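D-aminoacyl-tRNA deacylase (Archaeoglobus fulgidus, PDB 1YQE) probably hydrolyses D-aminoacyl-tRNAs, with zinc as cofactor, to release D-amino acids and free tRNA, so countering the toxicity of mischarged tRNA. Local coordinates at residues Ile69-Ala77 with Pro145-Tyr155; Trp188-His198 with Thr210-Lys220. One frame throughout, in Å; residues are numbered along the deposited sequence.

Interaction 1: residues Ile69-Ala77 with Pro145-Tyr155; sequences IDFEEILFA and PSEISKPSAFY
The rings of Phe76 and Phe154 form an offset stack, centroids 4.5 Å apart and planes 21° from parallel. The rings draw closest at Phe76 CD1 and Phe154 CE1 (3.3 Å), and the Phe154 ring is displaced so that its centre lies under Phe76 CB. Phe76 carries Phe154 on one face and Ile74 CG2 over the centre of the other; Ile148 CD1 and Ala153 O lie at its edge. On the opposite side of the sheet, Leu75 CD2 sits over one face of Tyr155, toward the rim, in a CH-pi contact, while Phe76 O and a water sit in plane at that ring's edge. These pairs flank two parallel neighbours, strands 73-81 and 152-159, in the middle of the mixed eight-stranded sheet. Their register is firm where Phe76 N donates to Ala153 O (2.9 Å) and Phe76 O receives Tyr155 N (2.8 Å), but the bond from Ala153 N to Ile74 O is weak. The water also donates to Ile74 O, as well as to Glu73 OE2, and accepts from Tyr155 OH, while Glu73 OE1 bonds to Thr116. An alanine in place of Phe154 has no ring, which would probably leave one face of Phe76 without its stacking partner, open a gap under Phe76 CB and deprive His92 of its neighbour. Beyond the strands, Lys150 reaches back over Phe71: bends at chi2 (-75°) and chi4 (57°) curl its chain until NZ stands above one ring face, 4.1 Å from the centroid, as a cation-pi partner. The same NZ donates to Phe71 O at 2.9 Å, and a second water accepts from both Lys150 NZ and Phe71 N.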
loop_
_atom_site.group_PDB
_atom_site.type_symbol
_atom_site.label_atom_id
_atom_site.label_comp_id
_atom_site.label_asym_id
_atom_site.label_seq_id
_atom_site.Cartn_x
_atom_site.Cartn_y
_atom_site.Cartn_z
ATOM N N ILE A 69 5.310 -21.548 1.070
ATOM C CA ILE A 69 6.508 -20.779 0.729
ATOM C C ILE A 69 6.854 -19.722 1.761
ATOM O O ILE A 69 5.995 -19.260 2.507
ATOM C CB ILE A 69 6.365 -20.051 -0.630
ATOM C CG1 ILE A 69 5.005 -19.349 -0.705
ATOM C CG2 ILE A 69 6.566 -21.032 -1.770
ATOM C CD1 ILE A 69 4.878 -18.383 -1.878
ATOM N N ASP A 70 8.127 -19.345 1.789
ATOM C CA ASP A 70 8.616 -18.316 2.700
ATOM C C ASP A 70 8.718 -17.005 1.935
ATOM O O ASP A 70 9.257 -16.963 0.825
ATOM C CB ASP A 70 10.002 -18.673 3.225
ATOM C CG ASP A 70 9.969 -19.719 4.309
ATOM O OD1 ASP A 70 8.906 -20.337 4.532
ATOM O OD2 ASP A 70 11.028 -19.922 4.935
ATOM N N PHE A 71 8.201 -15.937 2.530
ATOM C CA PHE A 71 8.254 -14.619 1.909
ATOM C C PHE A 71 8.238 -13.553 3.000
ATOM O O PHE A 71 7.587 -13.720 4.029
ATOM C CB PHE A 71 7.083 -14.451 0.929
ATOM C CG PHE A 71 5.742 -14.791 1.513
ATOM C CD1 PHE A 71 4.977 -13.812 2.148
ATOM C CD2 PHE A 71 5.247 -16.088 1.436
ATOM C CE1 PHE A 71 3.733 -14.123 2.695
ATOM C CE2 PHE A 71 4.004 -16.412 1.980
ATOM C CZ PHE A 71 3.245 -15.422 2.611
ATOM N N GLU A 72 8.981 -12.471 2.778
ATOM C CA GLU A 72 9.085 -11.392 3.756
ATOM C C GLU A 72 7.999 -10.333 3.648
ATOM O O GLU A 72 7.800 -9.554 4.579
ATOM C CB GLU A 72 10.457 -10.720 3.654
ATOM C CG GLU A 72 10.833 -10.306 2.245
ATOM C CD GLU A 72 12.200 -9.648 2.171
ATOM O OE1 GLU A 72 13.026 -9.867 3.083
ATOM O OE2 GLU A 72 12.449 -8.918 1.189
ATOM N N GLU A 73 7.308 -10.291 2.516
ATOM C CA GLU A 73 6.246 -9.313 2.341
ATOM C C GLU A 73 5.360 -9.660 1.159
ATOM O O GLU A 73 5.711 -10.493 0.323
ATOM C CB GLU A 73 6.829 -7.909 2.135
ATOM C CG GLU A 73 7.341 -7.638 0.725
ATOM C CD GLU A 73 7.729 -6.185 0.516
ATOM O OE1 GLU A 73 8.913 -5.840 0.715
ATOM O OE2 GLU A 73 6.842 -5.382 0.168
ATOM N N ILE A 74 4.211 -8.999 1.098
ATOM C CA ILE A 74 3.255 -9.206 0.025
ATOM C C ILE A 74 2.939 -7.914 -0.711
ATOM O O ILE A 74 2.743 -6.866 -0.100
ATOM C CB ILE A 74 1.910 -9.758 0.559
ATOM C CG1 ILE A 74 2.116 -11.133 1.195
ATOM C CG2 ILE A 74 0.892 -9.851 -0.576
ATOM C CD1 ILE A 74 0.856 -11.682 1.874
ATOM N N LEU A 75 2.912 -7.999 -2.035
ATOM C CA LEU A 75 2.528 -6.875 -2.868
ATOM C C LEU A 75 1.234 -7.346 -3.535
ATOM O O LEU A 75 1.262 -8.174 -4.451
ATOM C CB LEU A 75 3.585 -6.568 -3.934
ATOM C CG LEU A 75 4.903 -5.948 -3.460
ATOM C CD1 LEU A 75 5.896 -7.043 -3.094
ATOM C CD2 LEU A 75 5.482 -5.089 -4.566
ATOM N N PHE A 76 0.097 -6.859 -3.043
ATOM C CA PHE A 76 -1.189 -7.231 -3.623
ATOM C C PHE A 76 -1.375 -6.447 -4.908
ATOM O O PHE A 76 -1.256 -5.223 -4.908
ATOM C CB PHE A 76 -2.345 -6.887 -2.678
ATOM C CG PHE A 76 -2.390 -7.725 -1.436
ATOM C CD1 PHE A 76 -1.987 -7.201 -0.216
ATOM C CD2 PHE A 76 -2.862 -9.037 -1.483
ATOM C CE1 PHE A 76 -2.053 -7.968 0.948
ATOM C CE2 PHE A 76 -2.930 -9.812 -0.326
ATOM C CZ PHE A 76 -2.526 -9.275 0.892
ATOM N N ALA A 77 -1.663 -7.155 -5.997
ATOM C CA ALA A 77 -1.879 -6.531 -7.296
ATOM C C ALA A 77 -3.375 -6.624 -7.548
ATOM O O ALA A 77 -3.929 -7.717 -7.614
ATOM C CB ALA A 77 -1.109 -7.282 -8.376
ATOM N N PRO A 145 -8.012 -6.545 3.284
ATOM C CA PRO A 145 -8.010 -7.381 4.487
ATOM C C PRO A 145 -7.254 -6.692 5.633
ATOM O O PRO A 145 -6.228 -6.039 5.419
ATOM C CB PRO A 145 -7.329 -8.656 4.002
ATOM C CG PRO A 145 -6.274 -8.094 3.051
ATOM C CD PRO A 145 -7.043 -7.041 2.285
ATOM N N SER A 146 -7.770 -6.816 6.849
ATOM C CA SER A 146 -7.114 -6.192 7.988
ATOM C C SER A 146 -6.205 -7.166 8.725
ATOM O O SER A 146 -5.241 -6.756 9.371
ATOM C CB SER A 146 -8.154 -5.642 8.963
ATOM O OG SER A 146 -8.966 -6.687 9.454
ATOM N N GLU A 147 -6.510 -8.454 8.615
ATOM C CA GLU A 147 -5.735 -9.467 9.313
ATOM C C GLU A 147 -4.551 -10.004 8.515
ATOM O O GLU A 147 -4.541 -11.158 8.102
ATOM C CB GLU A 147 -6.656 -10.613 9.733
ATOM C CG GLU A 147 -7.954 -10.138 10.387
ATOM C CD GLU A 147 -7.731 -9.159 11.529
ATOM O OE1 GLU A 147 -7.118 -9.546 12.544
ATOM O OE2 GLU A 147 -8.170 -7.997 11.417
ATOM N N ILE A 148 -3.558 -9.146 8.303
ATOM C CA ILE A 148 -2.346 -9.513 7.577
ATOM C C ILE A 148 -1.177 -9.097 8.464
ATOM O O ILE A 148 -1.053 -7.925 8.816
ATOM C CB ILE A 148 -2.240 -8.772 6.224
ATOM C CG1 ILE A 148 -3.462 -9.087 5.350
ATOM C CG2 ILE A 148 -0.950 -9.177 5.511
ATOM C CD1 ILE A 148 -3.597 -10.556 4.934
ATOM N N SER A 149 -0.339 -10.061 8.837
ATOM C CA SER A 149 0.808 -9.802 9.705
ATOM C C SER A 149 2.085 -9.529 8.930
ATOM O O SER A 149 2.987 -8.848 9.421
ATOM C CB SER A 149 1.046 -10.989 10.643
ATOM O OG SER A 149 -0.006 -11.100 11.577
ATOM N N LYS A 150 2.182 -10.089 7.734
ATOM C CA LYS A 150 3.361 -9.862 6.907
ATOM C C LYS A 150 3.250 -8.453 6.344
ATOM O O LYS A 150 2.148 -7.975 6.086
ATOM C CB LYS A 150 3.405 -10.868 5.752
ATOM C CG LYS A 150 3.962 -12.236 6.119
ATOM C CD LYS A 150 5.473 -12.194 6.271
ATOM C CE LYS A 150 6.014 -13.517 6.810
ATOM N NZ LYS A 150 5.627 -14.659 5.948
ATOM N N PRO A 151 4.387 -7.757 6.166
ATOM C CA PRO A 151 4.307 -6.400 5.614
ATOM C C PRO A 151 3.590 -6.465 4.261
ATOM O O PRO A 151 3.809 -7.391 3.483
ATOM C CB PRO A 151 5.774 -6.001 5.477
ATOM C CG PRO A 151 6.413 -6.714 6.652
ATOM C CD PRO A 151 5.762 -8.082 6.591
ATOM N N SER A 152 2.730 -5.498 3.972
ATOM C CA SER A 152 2.028 -5.533 2.699
ATOM C C SER A 152 1.477 -4.190 2.255
ATOM O O SER A 152 1.520 -3.207 2.990
ATOM C CB SER A 152 0.884 -6.551 2.756
ATOM O OG SER A 152 -0.166 -6.097 3.592
ATOM N N ALA A 153 0.966 -4.170 1.031
ATOM C CA ALA A 153 0.365 -2.975 0.451
ATOM C C ALA A 153 -0.342 -3.379 -0.834
ATOM O O ALA A 153 -0.065 -4.445 -1.394
ATOM C CB ALA A 153 1.438 -1.912 0.160
ATOM N N PHE A 154 -1.270 -2.537 -1.283
ATOM C CA PHE A 154 -2.012 -2.785 -2.508
ATOM C C PHE A 154 -1.523 -1.842 -3.604
ATOM O O PHE A 154 -1.427 -0.630 -3.396
ATOM C CB PHE A 154 -3.514 -2.560 -2.295
ATOM C CG PHE A 154 -4.221 -3.731 -1.676
ATOM C CD1 PHE A 154 -3.968 -4.100 -0.359
ATOM C CD2 PHE A 154 -5.142 -4.466 -2.413
ATOM C CE1 PHE A 154 -4.629 -5.189 0.214
ATOM C CE2 PHE A 154 -5.804 -5.549 -1.851
ATOM C CZ PHE A 154 -5.546 -5.912 -0.533
ATOM N N TYR A 155 -1.207 -2.418 -4.756
ATOM C CA TYR A 155 -0.731 -1.677 -5.919
ATOM C C TYR A 155 -1.824 -1.876 -6.953
ATOM O O TYR A 155 -2.026 -2.987 -7.438
ATOM C CB TYR A 155 0.602 -2.267 -6.378
ATOM C CG TYR A 155 1.622 -2.299 -5.260
ATOM C CD1 TYR A 155 1.570 -3.276 -4.260
ATOM C CD2 TYR A 155 2.591 -1.307 -5.157
ATOM C CE1 TYR A 155 2.464 -3.252 -3.178
ATOM C CE2 TYR A 155 3.479 -1.272 -4.097
ATOM C CZ TYR A 155 3.415 -2.243 -3.108
ATOM O OH TYR A 155 4.303 -2.178 -2.062
HETATM O O HOH W 1 6.962 -16.939 5.295
HETATM O O HOH W 2 4.321 -4.562 -0.525
#

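Interaction 2: residues Trp188-His198 with Thr210-Lys220; sequences WNVAVGVGGTH and TTFTFGHNFAK
Asn189 lays its CB over the centre of the Phe212 ring, 3.5 Å from the centroid and nearly on the ring normal, a CH-pi contact; Ala191 CB meets the same ring at its edge. Strands 189-194 and 212-218 are the parallel neighbours of a beta-alpha-beta crossover, joined through helix 201-209, whose Ile206 also packs on Phe212 and Phe214. Beyond Phe212 the amide of Asn189 runs alongside Thr211, and its ND2 gives OG1 a weak bond. On the other side of the sheet, Val190 CG2 touches Thr213 CG2 at 3.8 Å. Thr213 has its OG1 anti to the backbone N (chi1 -176°), which leaves CG2 for the valine while OG1 bonds to Pro114 O. A beta bulge at Gly215-His216, opposite Val192, shifts the register by one: Ala191 O accepts from Gly215 N, yet Gly193 N donates to His216 O at 2.9 Å. Farther on, Val192 CG1 touches Phe218 CE2 at 3.9 Å, and Gly195 N donates to Phe218 O. Gly193 CA lies so close to the amide oxygen of Asn217 (OD1, 3.0 Å) that a CB would strike it.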
loop_
_atom_site.group_PDB
_atom_site.type_symbol
_atom_site.label_atom_id
_atom_site.label_comp_id
_atom_site.label_asym_id
_atom_site.label_seq_id
_atom_site.Cartn_x
_atom_site.Cartn_y
_atom_site.Cartn_z
ATOM N N TRP A 188 14.145 4.931 4.155
ATOM C CA TRP A 188 13.342 6.126 3.965
ATOM C C TRP A 188 12.705 6.430 5.321
ATOM O O TRP A 188 12.434 5.512 6.097
ATOM C CB TRP A 188 12.234 5.879 2.935
ATOM C CG TRP A 188 12.729 5.547 1.564
ATOM C CD1 TRP A 188 12.714 4.326 0.955
ATOM C CD2 TRP A 188 13.304 6.459 0.626
ATOM N NE1 TRP A 188 13.240 4.421 -0.307
ATOM C CE2 TRP A 188 13.609 5.722 -0.537
ATOM C CE3 TRP A 188 13.593 7.831 0.656
ATOM C CZ2 TRP A 188 14.187 6.310 -1.667
ATOM C CZ3 TRP A 188 14.171 8.417 -0.467
ATOM C CH2 TRP A 188 14.461 7.655 -1.612
ATOM N N ASN A 189 12.484 7.710 5.606
ATOM C CA ASN A 189 11.847 8.126 6.854
ATOM C C ASN A 189 10.400 7.639 6.774
ATOM O O ASN A 189 9.734 7.831 5.753
ATOM C CB ASN A 189 11.904 9.649 6.981
ATOM C CG ASN A 189 13.328 10.167 7.082
ATOM O OD1 ASN A 189 14.065 9.796 7.994
ATOM N ND2 ASN A 189 13.723 11.019 6.141
ATOM N N VAL A 190 9.918 7.009 7.841
ATOM C CA VAL A 190 8.568 6.454 7.858
ATOM C C VAL A 190 7.601 7.225 8.746
ATOM O O VAL A 190 7.899 7.528 9.899
ATOM C CB VAL A 190 8.578 4.980 8.334
ATOM C CG1 VAL A 190 7.181 4.377 8.201
ATOM C CG2 VAL A 190 9.590 4.174 7.535
ATOM N N ALA A 191 6.428 7.531 8.206
ATOM C CA ALA A 191 5.434 8.253 8.979
ATOM C C ALA A 191 4.044 7.663 8.827
ATOM O O ALA A 191 3.767 6.910 7.900
ATOM C CB ALA A 191 5.401 9.711 8.545
ATOM N N VAL A 192 3.183 7.988 9.785
ATOM C CA VAL A 192 1.792 7.602 9.718
ATOM C C VAL A 192 1.196 8.973 9.412
ATOM O O VAL A 192 1.597 9.964 10.012
ATOM C CB VAL A 192 1.249 7.099 11.069
ATOM C CG1 VAL A 192 -0.271 7.161 11.059
ATOM C CG2 VAL A 192 1.693 5.662 11.307
ATOM N N GLY A 193 0.266 9.045 8.471
ATOM C CA GLY A 193 -0.310 10.337 8.141
ATOM C C GLY A 193 -1.709 10.485 8.690
ATOM O O GLY A 193 -2.461 9.513 8.752
ATOM N N VAL A 194 -2.057 11.704 9.086
ATOM C CA VAL A 194 -3.373 11.984 9.640
ATOM C C VAL A 194 -3.949 13.238 8.987
ATOM O O VAL A 194 -3.363 14.317 9.069
ATOM C CB VAL A 194 -3.304 12.201 11.174
ATOM C CG1 VAL A 194 -4.676 12.598 11.715
ATOM C CG2 VAL A 194 -2.831 10.916 11.864
ATOM N N GLY A 195 -5.090 13.079 8.332
ATOM C CA GLY A 195 -5.738 14.203 7.683
ATOM C C GLY A 195 -5.790 14.061 6.177
ATOM O O GLY A 195 -5.060 13.256 5.596
ATOM N N GLY A 196 -6.662 14.844 5.545
ATOM C CA GLY A 196 -6.789 14.812 4.100
ATOM C C GLY A 196 -7.993 14.056 3.568
ATOM O O GLY A 196 -8.674 13.346 4.303
ATOM N N THR A 197 -8.265 14.232 2.281
ATOM C CA THR A 197 -9.365 13.540 1.624
ATOM C C THR A 197 -8.888 12.121 1.299
ATOM O O THR A 197 -7.708 11.811 1.474
ATOM C CB THR A 197 -9.784 14.272 0.337
ATOM O OG1 THR A 197 -8.620 14.591 -0.435
ATOM C CG2 THR A 197 -10.532 15.557 0.683
ATOM N N HIS A 198 -9.794 11.271 0.820
ATOM C CA HIS A 198 -9.464 9.877 0.521
ATOM C C HIS A 198 -8.262 9.614 -0.385
ATOM O O HIS A 198 -7.681 8.527 -0.338
ATOM C CB HIS A 198 -10.695 9.146 -0.038
ATOM C CG HIS A 198 -11.194 9.696 -1.337
ATOM N ND1 HIS A 198 -11.639 10.993 -1.478
ATOM C CD2 HIS A 198 -11.332 9.118 -2.554
ATOM C CE1 HIS A 198 -12.029 11.191 -2.724
ATOM N NE2 HIS A 198 -11.852 10.069 -3.398
ATOM N N THR A 210 9.799 13.683 -1.616
ATOM C CA THR A 210 10.615 13.767 -0.411
ATOM C C THR A 210 11.272 12.438 -0.029
ATOM O O THR A 210 11.152 11.447 -0.740
ATOM C CB THR A 210 9.782 14.273 0.788
ATOM O OG1 THR A 210 8.843 13.265 1.177
ATOM C CG2 THR A 210 9.021 15.549 0.415
ATOM N N THR A 211 11.976 12.435 1.100
ATOM C CA THR A 211 12.650 11.237 1.583
ATOM C C THR A 211 11.737 10.508 2.571
ATOM O O THR A 211 12.179 9.636 3.314
ATOM C CB THR A 211 13.967 11.592 2.299
ATOM O OG1 THR A 211 13.692 12.503 3.372
ATOM C CG2 THR A 211 14.951 12.255 1.317
ATOM N N PHE A 212 10.461 10.879 2.565
ATOM C CA PHE A 212 9.486 10.276 3.464
ATOM C C PHE A 212 8.556 9.296 2.775
ATOM O O PHE A 212 8.183 9.469 1.612
ATOM C CB PHE A 212 8.617 11.353 4.121
ATOM C CG PHE A 212 9.041 11.719 5.509
ATOM C CD1 PHE A 212 10.014 12.692 5.725
ATOM C CD2 PHE A 212 8.447 11.105 6.609
ATOM C CE1 PHE A 212 10.390 13.055 7.016
ATOM C CE2 PHE A 212 8.814 11.458 7.910
ATOM C CZ PHE A 212 9.789 12.438 8.112
ATOM N N THR A 213 8.177 8.261 3.513
ATOM C CA THR A 213 7.241 7.279 3.007
ATOM C C THR A 213 6.213 7.144 4.116
ATOM O O THR A 213 6.398 7.691 5.199
ATOM C CB THR A 213 7.898 5.912 2.739
ATOM O OG1 THR A 213 6.926 5.043 2.146
ATOM C CG2 THR A 213 8.410 5.272 4.039
ATOM N N PHE A 214 5.132 6.427 3.837
ATOM C CA PHE A 214 4.067 6.244 4.813
ATOM C C PHE A 214 3.753 4.780 5.032
ATOM O O PHE A 214 4.026 3.936 4.181
ATOM C CB PHE A 214 2.784 6.931 4.329
ATOM C CG PHE A 214 2.866 8.428 4.295
ATOM C CD1 PHE A 214 2.535 9.179 5.417
ATOM C CD2 PHE A 214 3.311 9.087 3.154
ATOM C CE1 PHE A 214 2.646 10.568 5.409
ATOM C CE2 PHE A 214 3.428 10.473 3.130
ATOM C CZ PHE A 214 3.095 11.220 4.260
ATOM N N GLY A 215 3.196 4.497 6.203
ATOM C CA GLY A 215 2.758 3.157 6.520
ATOM C C GLY A 215 1.254 3.289 6.347
ATOM O O GLY A 215 0.703 2.960 5.297
ATOM N N HIS A 216 0.589 3.806 7.372
ATOM C CA HIS A 216 -0.853 4.004 7.312
ATOM C C HIS A 216 -1.153 5.490 7.172
ATOM O O HIS A 216 -0.305 6.336 7.470
ATOM C CB HIS A 216 -1.517 3.427 8.565
ATOM C CG HIS A 216 -1.710 1.944 8.498
ATOM N ND1 HIS A 216 -2.628 1.355 7.656
ATOM C CD2 HIS A 216 -1.061 0.930 9.117
ATOM C CE1 HIS A 216 -2.537 0.043 7.757
ATOM N NE2 HIS A 216 -1.591 -0.242 8.635
ATOM N N ASN A 217 -2.351 5.789 6.689
ATOM C CA ASN A 217 -2.808 7.161 6.486
ATOM C C ASN A 217 -4.290 7.177 6.814
ATOM O O ASN A 217 -5.031 6.307 6.365
ATOM C CB ASN A 217 -2.617 7.591 5.029
ATOM C CG ASN A 217 -1.276 8.249 4.782
ATOM O OD1 ASN A 217 -0.922 9.219 5.449
ATOM N ND2 ASN A 217 -0.527 7.738 3.804
ATOM N N PHE A 218 -4.722 8.161 7.593
ATOM C CA PHE A 218 -6.124 8.239 7.972
ATOM C C PHE A 218 -6.802 9.520 7.488
ATOM O O PHE A 218 -6.393 10.635 7.828
ATOM C CB PHE A 218 -6.237 8.089 9.485
ATOM C CG PHE A 218 -5.629 6.814 9.996
ATOM C CD1 PHE A 218 -6.176 5.584 9.645
ATOM C CD2 PHE A 218 -4.479 6.838 10.771
ATOM C CE1 PHE A 218 -5.580 4.393 10.057
ATOM C CE2 PHE A 218 -3.875 5.649 11.193
ATOM C CZ PHE A 218 -4.424 4.432 10.833
ATOM N N ALA A 219 -7.843 9.341 6.683
ATOM C CA ALA A 219 -8.594 10.452 6.114
ATOM C C ALA A 219 -9.391 11.218 7.154
ATOM O O ALA A 219 -9.674 10.714 8.244
ATOM C CB ALA A 219 -9.537 9.937 5.037
ATOM N N LYS A 220 -9.760 12.442 6.800
ATOM C CA LYS A 220 -10.544 13.287 7.685
ATOM C C LYS A 220 -11.844 12.610 8.120
ATOM O O LYS A 220 -12.332 12.870 9.219
ATOM C CB LYS A 220 -10.845 14.626 6.993
ATOM C CG LYS A 220 -11.960 15.430 7.640
ATOM C CD LYS A 220 -11.980 16.871 7.145
ATOM C CE LYS A 220 -13.367 17.484 7.303
ATOM N NZ LYS A 220 -13.938 17.248 8.658
#

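In the fold
Interaction 1 and interaction 2 lie in different sheets, on opposite sides of the chain's centre, with their own centres 18 Å apart and nearest atoms about 7 Å apart. The first pairs central strands of the mixed sheet; the second holds the edge pair of the four-stranded parallel sheet. Helix 114-125 bridges them: Thr116 and Met117 pack on Tyr155, while Lys118 and Leu122 meet Thr213 and Trp188. The bound pyrophosphate lies closer to interaction 1, about 6 Å from the side chain of Phe154 against about 10 Å from that of His198. Strands 73-81 and 152-159 run on to its pocket residues Arg79, His80, Ser81 and Glu156.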